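Local structure of gamma-glutamyltransferase 1 Threonine peptidase. MEROPS family T03 (7D9E) at residues A[77-82]-A[88-93]; A[106-109]-A[113-116]; A[139-144]-A[247-252]; A[169-174]-A[189-194]; A[307-312]-A[338-343]. The protein transfers gamma-glutamyl groups, probably to water or to amino-acid and amine acceptors, as an N-terminal nucleophile hydrolase of interest for theanine synthesis. All blocks are in the same frame, centred on the assembly; numbering follows the deposited sequence.

Contact 1 (A[77-82]-A[88-93]); sequences GGFMTL and PYFLDY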
# COMPACT_ATOMS: atom_id res chain seq x y z
N GLY A 77 -6.60 2.01 6.92
CA GLY A 77 -7.34 1.16 6.00
C GLY A 77 -6.38 0.46 5.07
O GLY A 77 -5.16 0.61 5.19
N GLY A 78 -6.94 -0.29 4.12
CA GLY A 78 -6.08 -1.05 3.23
C GLY A 78 -6.87 -1.96 2.32
O GLY A 78 -8.09 -1.82 2.16
N PHE A 79 -6.11 -2.86 1.67
CA PHE A 79 -6.63 -3.75 0.65
C PHE A 79 -6.04 -5.13 0.89
O PHE A 79 -4.85 -5.26 1.21
CB PHE A 79 -6.18 -3.34 -0.75
CG PHE A 79 -6.64 -1.98 -1.21
CD1 PHE A 79 -7.95 -1.60 -1.09
CD2 PHE A 79 -5.75 -1.12 -1.81
CE1 PHE A 79 -8.37 -0.35 -1.54
CE2 PHE A 79 -6.16 0.12 -2.28
CZ PHE A 79 -7.49 0.50 -2.13
N MET A 80 -6.83 -6.17 0.62
CA MET A 80 -6.35 -7.55 0.71
C MET A 80 -6.69 -8.27 -0.58
O MET A 80 -7.85 -8.28 -1.00
CB MET A 80 -6.94 -8.23 1.94
CG MET A 80 -6.30 -9.55 2.37
SD MET A 80 -7.31 -10.48 3.53
CE MET A 80 -7.20 -9.45 4.96
N THR A 81 -5.68 -8.85 -1.21
CA THR A 81 -5.89 -9.74 -2.34
C THR A 81 -5.70 -11.16 -1.85
O THR A 81 -4.75 -11.44 -1.11
CB THR A 81 -4.90 -9.41 -3.46
OG1 THR A 81 -5.11 -8.03 -3.84
CG2 THR A 81 -5.11 -10.30 -4.68
N LEU A 82 -6.61 -12.05 -2.22
CA LEU A 82 -6.61 -13.40 -1.71
C LEU A 82 -6.73 -14.40 -2.84
O LEU A 82 -7.34 -14.14 -3.88
CB LEU A 82 -7.80 -13.65 -0.76
CG LEU A 82 -7.99 -12.74 0.45
CD1 LEU A 82 -8.82 -11.53 0.14
CD2 LEU A 82 -8.62 -13.53 1.60
N PRO A 88 -9.74 -16.32 -6.88
CA PRO A 88 -9.24 -15.00 -6.49
C PRO A 88 -10.32 -14.14 -5.86
O PRO A 88 -11.49 -14.17 -6.25
CB PRO A 88 -8.81 -14.39 -7.84
CG PRO A 88 -9.75 -14.96 -8.81
CD PRO A 88 -10.12 -16.37 -8.31
N TYR A 89 -9.90 -13.34 -4.87
CA TYR A 89 -10.80 -12.43 -4.20
C TYR A 89 -10.07 -11.13 -3.89
O TYR A 89 -8.85 -11.10 -3.80
CB TYR A 89 -11.30 -12.99 -2.86
CG TYR A 89 -12.05 -14.27 -2.96
CD1 TYR A 89 -11.41 -15.51 -2.88
CD2 TYR A 89 -13.44 -14.27 -3.10
CE1 TYR A 89 -12.12 -16.68 -2.95
CE2 TYR A 89 -14.14 -15.44 -3.19
CZ TYR A 89 -13.48 -16.65 -3.11
OH TYR A 89 -14.21 -17.82 -3.19
N PHE A 90 -10.85 -10.07 -3.70
CA PHE A 90 -10.29 -8.78 -3.33
C PHE A 90 -11.21 -8.11 -2.32
O PHE A 90 -12.42 -8.00 -2.54
CB PHE A 90 -10.11 -7.86 -4.53
CG PHE A 90 -9.45 -6.55 -4.17
CD1 PHE A 90 -8.08 -6.46 -4.03
CD2 PHE A 90 -10.20 -5.43 -3.96
CE1 PHE A 90 -7.47 -5.27 -3.69
CE2 PHE A 90 -9.60 -4.23 -3.61
CZ PHE A 90 -8.26 -4.14 -3.47
N LEU A 91 -10.63 -7.64 -1.22
CA LEU A 91 -11.37 -6.97 -0.16
C LEU A 91 -10.85 -5.55 -0.00
O LEU A 91 -9.67 -5.32 0.30
CB LEU A 91 -11.28 -7.75 1.15
CG LEU A 91 -12.02 -7.13 2.34
CD1 LEU A 91 -13.50 -7.07 2.04
CD2 LEU A 91 -11.77 -7.93 3.61
N ASP A 92 -11.77 -4.59 -0.16
CA ASP A 92 -11.46 -3.17 -0.08
C ASP A 92 -11.91 -2.68 1.28
O ASP A 92 -13.11 -2.64 1.57
CB ASP A 92 -12.19 -2.49 -1.24
CG ASP A 92 -12.22 -0.96 -1.15
OD1 ASP A 92 -11.87 -0.37 -0.10
OD2 ASP A 92 -12.58 -0.35 -2.18
N TYR A 93 -10.94 -2.36 2.15
CA TYR A 93 -11.22 -1.76 3.46
C TYR A 93 -10.51 -0.41 3.55
O TYR A 93 -9.98 -0.00 4.59
CB TYR A 93 -10.96 -2.75 4.60
CG TYR A 93 -9.56 -3.27 4.74
CD1 TYR A 93 -9.17 -4.44 4.12
CD2 TYR A 93 -8.66 -2.64 5.56
CE1 TYR A 93 -7.87 -4.91 4.26
CE2 TYR A 93 -7.38 -3.11 5.73
CZ TYR A 93 -7.00 -4.26 5.10
OH TYR A 93 -5.70 -4.74 5.24
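Phe79 and Phe90 make the apolar centre of this beta hairpin: CZ of Phe90 comes within 3.5 Å of CD1 of Phe79 and also touches its CB, with the two ring planes 41° apart. Phe90 reaches diagonally across the ladder because its CG is anti to the backbone N (chi1 -176°), which carries the ring toward the neighbouring strand. Thr81 OG1 meets the rim of the Phe90 ring near its plane, 3.4 Å from CD1, and bonds to the carbonyl of Pro76 of the other subunit.

On the reverse face, Met80, Leu82, Tyr89 and Tyr93 touch helix 130-141, while Leu91 lies against Trp249 of strand 248-257. CB of Leu82 lies 4.1 Å from CB of Tyr89. The Tyr93 ring is spread flat over Gly78, whose CA sits 3.9 Å from the ring centroid in a CH-pi contact.

Between the two faces runs the antiparallel ladder. Met80 and Leu91 exchange both backbone bonds, Leu91 N to Met80 O at 2.9 Å being nearly straight (169°), and Leu82 pairs likewise with Tyr89.

At the polar margin, Asp92 OD1 lies 3.8 Å from CE1 of Phe79, at the edge of that ring; the side chain of Phe79 is about 6 Å from bound DON. OD2 pairs with Arg250, while OD1 pairs with Arg69 of the other subunit and also takes the N-H of Arg94. A strand of that subunit pairs with 77-82 and carries the sheet across the interface. The buried carboxylate, its charge matched by two arginines, one from each subunit, is probably ionised.

Contact 2 (A[106-109]-A[113-116]); sequences YLNE and VIEN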
# COMPACT_ATOMS: atom_id res chain seq x y z
N TYR A 106 -9.98 21.82 2.36
CA TYR A 106 -8.57 22.09 2.67
C TYR A 106 -8.08 23.40 2.07
O TYR A 106 -6.87 23.67 2.10
CB TYR A 106 -7.70 20.91 2.25
CG TYR A 106 -8.05 19.64 2.99
CD1 TYR A 106 -7.98 19.56 4.37
CD2 TYR A 106 -8.47 18.51 2.30
CE1 TYR A 106 -8.28 18.40 5.04
CE2 TYR A 106 -8.81 17.35 2.96
CZ TYR A 106 -8.73 17.31 4.33
OH TYR A 106 -9.06 16.14 4.98
N LEU A 107 -8.97 24.23 1.54
CA LEU A 107 -8.57 25.48 0.89
C LEU A 107 -8.85 26.68 1.79
O LEU A 107 -9.83 26.70 2.55
CB LEU A 107 -9.33 25.64 -0.43
CG LEU A 107 -9.18 24.48 -1.40
CD1 LEU A 107 -9.80 24.86 -2.73
CD2 LEU A 107 -7.71 24.08 -1.59
N ASN A 108 -7.99 27.69 1.69
CA ASN A 108 -8.13 28.88 2.51
C ASN A 108 -8.79 30.01 1.72
O ASN A 108 -9.21 29.82 0.57
CB ASN A 108 -6.76 29.31 3.05
CG ASN A 108 -5.76 29.60 1.95
OD1 ASN A 108 -6.13 29.85 0.81
ND2 ASN A 108 -4.48 29.52 2.28
N GLU A 109 -8.85 31.19 2.34
CA GLU A 109 -9.48 32.37 1.75
C GLU A 109 -8.93 32.71 0.37
O GLU A 109 -9.58 33.45 -0.38
CB GLU A 109 -9.26 33.56 2.69
CG GLU A 109 -7.91 34.25 2.51
CD GLU A 109 -6.78 33.49 3.20
N VAL A 113 -4.23 25.45 -1.08
CA VAL A 113 -4.23 24.36 -0.12
C VAL A 113 -3.58 24.84 1.17
O VAL A 113 -2.50 25.45 1.15
CB VAL A 113 -3.51 23.13 -0.69
CG1 VAL A 113 -3.38 22.07 0.38
CG2 VAL A 113 -4.28 22.58 -1.88
N ILE A 114 -4.23 24.58 2.29
CA ILE A 114 -3.70 24.98 3.59
C ILE A 114 -2.61 23.98 3.95
O ILE A 114 -2.86 22.77 3.99
CB ILE A 114 -4.80 25.03 4.65
CG1 ILE A 114 -5.80 26.14 4.35
CG2 ILE A 114 -4.18 25.24 6.03
CD1 ILE A 114 -7.06 26.07 5.18
N GLU A 115 -1.41 24.48 4.22
CA GLU A 115 -0.27 23.61 4.47
C GLU A 115 -0.57 22.60 5.57
O GLU A 115 -0.88 22.97 6.71
CB GLU A 115 0.94 24.47 4.87
CG GLU A 115 0.71 25.31 6.12
N ASN A 116 -0.51 21.32 5.21
CA ASN A 116 -0.55 20.20 6.13
C ASN A 116 -1.91 19.95 6.76
O ASN A 116 -2.02 19.07 7.61
CB ASN A 116 0.49 20.36 7.26
CG ASN A 116 1.91 20.23 6.77
OD1 ASN A 116 2.15 19.81 5.64
ND2 ASN A 116 2.87 20.62 7.61
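Tyr106 offers its carbonyl to the amide of Ile114, and this is the one backbone hydrogen bond between 106-109 and 113-116. Tyr106 O to Ile114 N measures 2.8 Å, with the N-H pointing almost straight at the oxygen (165°). Val113 CA adds a weaker C-H contact to the same oxygen. The Tyr106 ring leads away from the partner segment, and its OH bonds to the carbonyl of Lys123 farther along the loop.

Leu107 follows, bridged to Val113 with their CA atoms 4.6 Å apart. Its CD2 methyl meets CG2 of Val113 at 3.8 Å, the two branches crossing at a slant, and Ser46 of the other subunit packs on both residues.

At Asn108 the side chain heads for Ile114, so that CB touches CG1 of Ile114 at 3.6 Å. CD1 of the isoleucine reaches past it to the carbonyl of Leu107. The amide oxygen of Asn108 turns back along its own chain and accepts from the N-H groups of Lys110 and Glu112; the first bond is that of an Asx turn. With an alanine at Ile114 the backbone bond could persist, but the loss of CG1 and CD1 would probably leave a gap beside Asn108 CB and the Leu107 carbonyl.

Chemically this is a surface loop doubled back on itself: one straight backbone bond sets the pairing, a few apolar contacts, Leu107 with Val113 and Asn108 CB with Ile114, accompany it, and a side-chain amide organises the bend.

Contact 3 (A[139-144]-A[247-252]); sequences QRFGKL and AKWREP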
# COMPACT_ATOMS: atom_id res chain seq x y z
N GLN A 139 -14.52 -13.72 8.69
CA GLN A 139 -15.86 -14.29 8.64
C GLN A 139 -16.03 -15.18 7.43
O GLN A 139 -16.72 -16.21 7.48
CB GLN A 139 -16.88 -13.16 8.58
CG GLN A 139 -17.18 -12.53 9.89
CD GLN A 139 -18.11 -13.39 10.71
OE1 GLN A 139 -17.72 -13.96 11.72
NE2 GLN A 139 -19.34 -13.52 10.23
N ARG A 140 -15.40 -14.81 6.32
CA ARG A 140 -15.64 -15.56 5.09
C ARG A 140 -14.73 -16.77 4.95
O ARG A 140 -15.17 -17.81 4.45
CB ARG A 140 -15.48 -14.64 3.88
CG ARG A 140 -15.78 -15.31 2.55
CD ARG A 140 -15.89 -14.27 1.44
NE ARG A 140 -16.57 -14.80 0.26
CZ ARG A 140 -16.75 -14.12 -0.87
NH1 ARG A 140 -16.30 -12.87 -0.97
NH2 ARG A 140 -17.37 -14.68 -1.88
N PHE A 141 -13.49 -16.68 5.42
CA PHE A 141 -12.50 -17.70 5.12
C PHE A 141 -11.79 -18.29 6.34
O PHE A 141 -11.12 -19.32 6.19
CB PHE A 141 -11.43 -17.12 4.19
CG PHE A 141 -11.96 -16.66 2.87
CD1 PHE A 141 -12.52 -17.56 1.98
CD2 PHE A 141 -11.89 -15.32 2.50
CE1 PHE A 141 -13.00 -17.14 0.75
CE2 PHE A 141 -12.37 -14.90 1.28
CZ PHE A 141 -12.92 -15.81 0.39
N GLY A 142 -11.91 -17.69 7.52
CA GLY A 142 -11.12 -18.14 8.65
C GLY A 142 -11.54 -19.50 9.18
O GLY A 142 -12.68 -19.95 9.00
N LYS A 143 -10.58 -20.17 9.81
CA LYS A 143 -10.78 -21.48 10.43
C LYS A 143 -10.65 -21.45 11.94
O LYS A 143 -11.27 -22.26 12.62
CB LYS A 143 -9.75 -22.48 9.87
CG LYS A 143 -9.76 -23.83 10.54
N LEU A 144 -9.86 -20.53 12.49
CA LEU A 144 -9.62 -20.44 13.93
C LEU A 144 -10.49 -19.36 14.56
O LEU A 144 -11.01 -18.47 13.88
CB LEU A 144 -8.14 -20.13 14.19
CG LEU A 144 -7.14 -21.17 13.70
CD1 LEU A 144 -5.72 -20.73 14.07
CD2 LEU A 144 -7.41 -22.55 14.26
N ALA A 247 -16.72 -2.48 4.52
CA ALA A 247 -15.73 -2.97 3.57
C ALA A 247 -16.48 -3.56 2.39
O ALA A 247 -17.65 -3.94 2.49
CB ALA A 247 -14.84 -4.01 4.22
N LYS A 248 -15.80 -3.64 1.25
CA LYS A 248 -16.45 -4.10 0.03
C LYS A 248 -15.62 -5.18 -0.64
O LYS A 248 -14.43 -4.97 -0.89
CB LYS A 248 -16.62 -2.94 -0.96
CG LYS A 248 -17.60 -1.87 -0.46
CD LYS A 248 -17.69 -0.70 -1.44
N TRP A 249 -16.26 -6.29 -0.97
CA TRP A 249 -15.64 -7.28 -1.84
C TRP A 249 -15.79 -6.80 -3.28
O TRP A 249 -16.85 -6.32 -3.68
CB TRP A 249 -16.34 -8.63 -1.67
CG TRP A 249 -16.17 -9.25 -0.30
CD1 TRP A 249 -17.07 -9.22 0.74
CD2 TRP A 249 -15.03 -9.97 0.18
NE1 TRP A 249 -16.56 -9.90 1.82
CE2 TRP A 249 -15.30 -10.35 1.51
CE3 TRP A 249 -13.80 -10.33 -0.39
CZ2 TRP A 249 -14.39 -11.08 2.28
CZ3 TRP A 249 -12.90 -11.04 0.38
CH2 TRP A 249 -13.20 -11.42 1.70
N ARG A 250 -14.70 -6.90 -4.04
CA ARG A 250 -14.71 -6.51 -5.45
C ARG A 250 -14.03 -7.59 -6.27
O ARG A 250 -13.24 -8.39 -5.76
CB ARG A 250 -13.95 -5.19 -5.67
CG ARG A 250 -14.32 -4.06 -4.70
CD ARG A 250 -13.57 -2.81 -5.07
NE ARG A 250 -13.87 -1.62 -4.26
CZ ARG A 250 -14.89 -0.78 -4.47
NH1 ARG A 250 -15.74 -0.98 -5.46
NH2 ARG A 250 -15.02 0.27 -3.67
N GLU A 251 -14.31 -7.59 -7.56
CA GLU A 251 -13.55 -8.46 -8.46
C GLU A 251 -12.12 -7.94 -8.59
O GLU A 251 -11.92 -6.75 -8.86
CB GLU A 251 -14.21 -8.57 -9.82
CG GLU A 251 -15.54 -9.32 -9.76
CD GLU A 251 -15.37 -10.78 -9.36
OE1 GLU A 251 -14.44 -11.44 -9.88
OE2 GLU A 251 -16.13 -11.23 -8.49
N PRO A 252 -11.11 -8.77 -8.37
CA PRO A 252 -9.74 -8.29 -8.53
C PRO A 252 -9.44 -7.98 -9.98
O PRO A 252 -10.07 -8.53 -10.89
CB PRO A 252 -8.87 -9.43 -7.99
CG PRO A 252 -9.72 -10.64 -8.09
CD PRO A 252 -11.16 -10.16 -7.87
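Trp249 and Arg140 bury the most surface here, the arginine lying extended across one face of the indole. Its guanidinium stands on end, nearly perpendicular to the ring (87°), so that a single nitrogen, NH1, is lowered onto the aromatic surface, 3.4 Å from CD2 of Trp249. With Arg140 CZ 4.7 Å from the centroid of the six-membered ring and almost directly above it, this is a cation-pi contact. Farther back along the same side chain, Arg140 CD sits 4.0 Å from that centroid in a CH-pi contact, and the methylenes therefore share the ring face with the charge. CG of Arg140 stands anti to the backbone N (chi1 -177°) and the chain runs straight from CG to NE, which gives it the reach to span the indole.

Phe141 is the third member. Its CE2 touches CH2 of Trp249 at 3.6 Å, at the far end of the indole, with the ring planes 85° apart. The face of the Phe141 ring also carries CG of Arg140, so the arginine's methylenes touch both aromatic groups, CG on Phe141 and CD on Trp249.

The contact ties the C-terminal end of helix 130-141 to strand 248-257 without any hydrogen bond between 139-144 and 247-252. Strands 77-84 and 87-93 complete the layer: Leu82 and Leu91 lie against Trp249, while the Tyr89 ring meets Phe141 and also touches Arg140, placing this helix end over the sheet at the surface.

Contact 4 (A[169-174]-A[189-194]); sequences QYRQDA and GTMKPG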
# COMPACT_ATOMS: atom_id res chain seq x y z
N GLN A 169 13.73 6.56 13.30
CA GLN A 169 13.94 7.62 12.32
C GLN A 169 12.64 8.10 11.70
O GLN A 169 12.45 9.31 11.51
CB GLN A 169 14.92 7.15 11.24
CG GLN A 169 16.32 6.89 11.79
CD GLN A 169 16.92 8.12 12.48
OE1 GLN A 169 16.83 9.24 11.97
NE2 GLN A 169 17.51 7.90 13.64
N TYR A 170 11.71 7.19 11.37
CA TYR A 170 10.40 7.63 10.91
C TYR A 170 9.67 8.42 11.98
O TYR A 170 8.98 9.40 11.67
CB TYR A 170 9.57 6.45 10.44
CG TYR A 170 10.23 5.71 9.30
CD1 TYR A 170 10.87 6.41 8.29
CD2 TYR A 170 10.22 4.34 9.25
CE1 TYR A 170 11.49 5.75 7.24
CE2 TYR A 170 10.84 3.66 8.20
CZ TYR A 170 11.47 4.38 7.20
OH TYR A 170 12.08 3.71 6.16
N ARG A 171 9.79 8.00 13.24
CA ARG A 171 9.20 8.76 14.33
C ARG A 171 9.71 10.19 14.36
O ARG A 171 8.92 11.13 14.53
CB ARG A 171 9.46 8.06 15.68
CG ARG A 171 8.53 8.55 16.80
CD ARG A 171 9.12 8.40 18.17
NE ARG A 171 10.13 9.42 18.42
CZ ARG A 171 10.48 9.85 19.63
NH1 ARG A 171 9.89 9.35 20.71
NH2 ARG A 171 11.39 10.81 19.75
N GLN A 172 11.02 10.39 14.15
CA GLN A 172 11.58 11.73 14.17
C GLN A 172 11.04 12.56 13.02
O GLN A 172 10.80 13.75 13.18
CB GLN A 172 13.11 11.65 14.10
CG GLN A 172 13.74 10.90 15.27
CD GLN A 172 13.27 11.45 16.59
OE1 GLN A 172 12.29 10.98 17.15
NE2 GLN A 172 13.98 12.44 17.11
N ASP A 173 10.89 11.94 11.84
CA ASP A 173 10.31 12.63 10.71
C ASP A 173 8.89 13.07 11.03
O ASP A 173 8.48 14.19 10.71
CB ASP A 173 10.27 11.70 9.49
CG ASP A 173 11.66 11.32 8.99
OD1 ASP A 173 12.61 12.10 9.17
OD2 ASP A 173 11.78 10.21 8.43
N ALA A 174 8.12 12.19 11.66
CA ALA A 174 6.73 12.52 11.98
C ALA A 174 6.68 13.64 13.01
O ALA A 174 5.86 14.56 12.89
CB ALA A 174 6.01 11.29 12.52
N GLY A 189 6.08 9.26 22.67
CA GLY A 189 7.30 9.92 23.11
C GLY A 189 8.34 8.98 23.67
O GLY A 189 9.53 9.22 23.53
N THR A 190 7.90 7.87 24.28
CA THR A 190 8.83 6.91 24.88
C THR A 190 9.36 5.86 23.90
O THR A 190 10.17 5.02 24.31
CB THR A 190 8.21 6.24 26.11
OG1 THR A 190 7.07 5.47 25.74
CG2 THR A 190 7.79 7.29 27.12
N MET A 191 8.92 5.88 22.65
CA MET A 191 9.52 5.04 21.62
C MET A 191 10.97 5.44 21.44
O MET A 191 11.27 6.56 21.01
CB MET A 191 8.79 5.28 20.31
CG MET A 191 7.58 4.44 20.11
SD MET A 191 7.13 4.67 18.42
CE MET A 191 7.25 2.97 17.80
N LYS A 192 11.88 4.53 21.75
CA LYS A 192 13.30 4.82 21.66
C LYS A 192 13.99 3.62 21.03
O LYS A 192 13.66 2.46 21.34
CB LYS A 192 13.90 5.12 23.04
CG LYS A 192 13.53 6.49 23.56
CD LYS A 192 13.84 6.61 25.04
N PRO A 193 14.96 3.86 20.15
CA PRO A 193 15.54 2.76 19.39
C PRO A 193 16.21 1.75 20.30
O PRO A 193 17.00 2.11 21.19
CB PRO A 193 16.55 3.46 18.46
CG PRO A 193 16.88 4.72 19.15
CD PRO A 193 15.62 5.14 19.86
N GLY A 194 15.89 0.47 20.08
CA GLY A 194 16.44 -0.61 20.85
C GLY A 194 15.73 -0.90 22.15
O GLY A 194 16.06 -1.91 22.80
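Arg171 NH1 reaches out from helix 165-178 to two backbone carbonyls, of Gly189 and of Phe188, where helix 184-188 gives way to loop; it is a helix-to-loop contact made through one long side chain. The bond to Gly189 O is 2.8 Å long but bent, 133° at the hydrogen. The oxygen lies in the guanidinium plane, while the nitrogen approaches from above the plane of the carbonyl rather than along a lone pair.

The other edge of the guanidinium is occupied from within its own helix. Gln172 OE1 takes hydrogen bonds from both NE, at 3.0 Å, and NH2, at 2.8 Å, a side-on grip in which two nitrogens share one oxygen lying close to their plane. With carbonyls drawn to one end and the amide to the other, the flat group has little freedom to rotate. The bend at chi3 (76°) swings the guanidinium out of line with the methylenes and puts NH1 beside the loop.

Replacing Arg171 with a leucine here would probably leave the carbonyls of Gly189 and Phe188 without this donor and set the amide of Gln172 free to turn.

Phe24 of the other subunit packs on both Arg171 and Met191, so the contact lies against the subunit interface. Met191 O sits over the face of the guanidinium, 3.1 Å from NH1 of Arg171 but too poorly angled for a hydrogen bond, and the methylene CD of Arg171 rests 3.8 Å from CB of Met191.

Contact 5 (A[307-312]-A[338-343]); sequences EKRVFA and AKRAGE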
# COMPACT_ATOMS: atom_id res chain seq x y z
N GLU A 307 5.95 4.95 -17.94
CA GLU A 307 5.34 5.56 -16.76
C GLU A 307 4.72 6.92 -17.08
O GLU A 307 3.70 7.28 -16.47
CB GLU A 307 6.37 5.65 -15.63
CG GLU A 307 6.73 4.24 -15.13
CD GLU A 307 8.07 4.14 -14.45
OE1 GLU A 307 8.87 5.10 -14.50
OE2 GLU A 307 8.33 3.06 -13.87
N LYS A 308 5.28 7.65 -18.05
CA LYS A 308 4.68 8.92 -18.44
C LYS A 308 3.22 8.74 -18.82
O LYS A 308 2.36 9.54 -18.42
CB LYS A 308 5.45 9.51 -19.63
CG LYS A 308 6.69 10.32 -19.25
CD LYS A 308 7.36 10.82 -20.50
CE LYS A 308 8.16 12.11 -20.29
NZ LYS A 308 9.25 11.95 -19.27
N ARG A 309 2.93 7.71 -19.63
CA ARG A 309 1.58 7.52 -20.14
C ARG A 309 0.66 6.99 -19.05
O ARG A 309 -0.51 7.37 -18.96
CB ARG A 309 1.61 6.57 -21.34
CG ARG A 309 1.92 7.25 -22.66
CD ARG A 309 3.43 7.46 -22.80
NE ARG A 309 3.74 8.33 -23.93
CZ ARG A 309 4.97 8.64 -24.32
NH1 ARG A 309 6.00 8.15 -23.66
NH2 ARG A 309 5.16 9.47 -25.34
N VAL A 310 1.18 6.10 -18.20
CA VAL A 310 0.41 5.56 -17.08
C VAL A 310 -0.03 6.67 -16.15
O VAL A 310 -1.19 6.72 -15.72
CB VAL A 310 1.26 4.50 -16.35
CG1 VAL A 310 0.60 4.08 -15.04
CG2 VAL A 310 1.48 3.32 -17.24
N PHE A 311 0.89 7.58 -15.80
CA PHE A 311 0.51 8.62 -14.86
C PHE A 311 -0.37 9.68 -15.50
O PHE A 311 -1.17 10.31 -14.80
CB PHE A 311 1.74 9.22 -14.19
CG PHE A 311 2.21 8.41 -13.02
CD1 PHE A 311 1.66 8.63 -11.76
CD2 PHE A 311 3.15 7.40 -13.17
CE1 PHE A 311 2.06 7.86 -10.68
CE2 PHE A 311 3.56 6.62 -12.08
CZ PHE A 311 3.02 6.87 -10.84
N ALA A 312 -0.26 9.88 -16.82
CA ALA A 312 -1.20 10.78 -17.48
C ALA A 312 -2.64 10.29 -17.32
O ALA A 312 -3.54 11.08 -17.02
CB ALA A 312 -0.86 10.92 -18.96
N ALA A 338 -1.89 -1.14 -27.14
CA ALA A 338 -1.02 -1.09 -28.30
C ALA A 338 -0.79 0.34 -28.77
O ALA A 338 0.33 0.72 -29.14
CB ALA A 338 -1.59 -1.94 -29.44
N LYS A 339 -1.85 1.16 -28.79
CA LYS A 339 -1.71 2.55 -29.20
C LYS A 339 -0.77 3.31 -28.28
O LYS A 339 0.12 4.04 -28.73
CB LYS A 339 -3.09 3.23 -29.25
CG LYS A 339 -3.04 4.66 -29.76
N ARG A 340 -0.95 3.15 -26.97
CA ARG A 340 -0.09 3.87 -26.03
C ARG A 340 1.34 3.38 -26.11
O ARG A 340 2.28 4.16 -25.96
CB ARG A 340 -0.63 3.73 -24.60
CG ARG A 340 -2.00 4.36 -24.44
CD ARG A 340 -1.92 5.87 -24.55
NE ARG A 340 -1.72 6.52 -23.25
CZ ARG A 340 -1.58 7.83 -23.09
NH1 ARG A 340 -1.54 8.64 -24.14
NH2 ARG A 340 -1.48 8.34 -21.87
N ALA A 341 1.53 2.07 -26.34
CA ALA A 341 2.87 1.54 -26.52
C ALA A 341 3.56 2.19 -27.70
O ALA A 341 4.78 2.39 -27.68
CB ALA A 341 2.82 0.03 -26.73
N GLY A 342 2.81 2.52 -28.74
CA GLY A 342 3.38 3.19 -29.90
C GLY A 342 3.97 4.55 -29.61
O GLY A 342 4.82 5.02 -30.38
N GLU A 343 3.55 5.18 -28.51
CA GLU A 343 4.04 6.50 -28.15
C GLU A 343 5.42 6.45 -27.52
O GLU A 343 6.12 7.47 -27.50
CB GLU A 343 3.11 7.16 -27.12
CG GLU A 343 1.70 7.44 -27.60
CD GLU A 343 0.89 8.19 -26.57
OE1 GLU A 343 1.48 8.90 -25.70
OE2 GLU A 343 -0.35 8.07 -26.60
O HOH W 1 3.09 11.41 -26.22
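A salt-bridge network joins helix 297-317 to helix 334-343, with Arg309 on the first and Arg340 and Glu343 on the second; the axes of the two segments approach to 10.1 Å at an angle of 130°. Glu343 is shared between the arginines, one oxygen to each. Its OE1 receives NE of Arg309 at 2.9 Å along a nearly straight bond (162°), on the anti side of the carboxylate, while OE2 takes NH1 of Arg340 at 2.8 Å on the syn side. A water closes a small ring, accepting from Arg309 NH2 and donating to Glu343 OE1, 3.0 Å from each.

The two arginine side chains pass at an oblique angle. Arg340, its chain folded at chi2 and chi3, lays the face of its guanidinium over the methylene CG of Arg309, with CZ 3.6 Å away. From there its NH2 reaches the backbone carbonyl of Arg309, 3.2 Å from NH2 to O, and lies near CB of Ala312. The bend of Arg309 at chi2 (81°) brings its guanidinium beside Glu343, whose backbone carbonyl lies over one face.

Further acids balance the two positive groups: Glu305 binds Arg309, and Asp313 binds Arg340. The alternation of charges probably makes this buried cluster tolerable and keeps the carboxylate of Glu343 ionised. The whole forms an interhelical salt-bridge network, in which an i, i+3 arginine-glutamate pair on one helix takes in an arginine of the other.

Contacts 1 and 3 belong together: their centres are 8 Å apart, strands 87-93 and 248-257 are neighbours in one sheet, and a salt bridge and backbone bonding join these strands. Contact 1 is core, a backbone ladder with aromatics; contact 3 lies at the surface and relies on a cation-pi contact. Contact 5, also buried but about 27 Å from contact 1 between centres, joins two helices through charges instead. Contact 2 is a surface loop held by one backbone bond and apolar contacts, whereas partly buried contact 4 depends on a single arginine. Along the chain, contact 4 is nested within the span closed by contact 3, yet the two lie on opposite sides of the chain's centre.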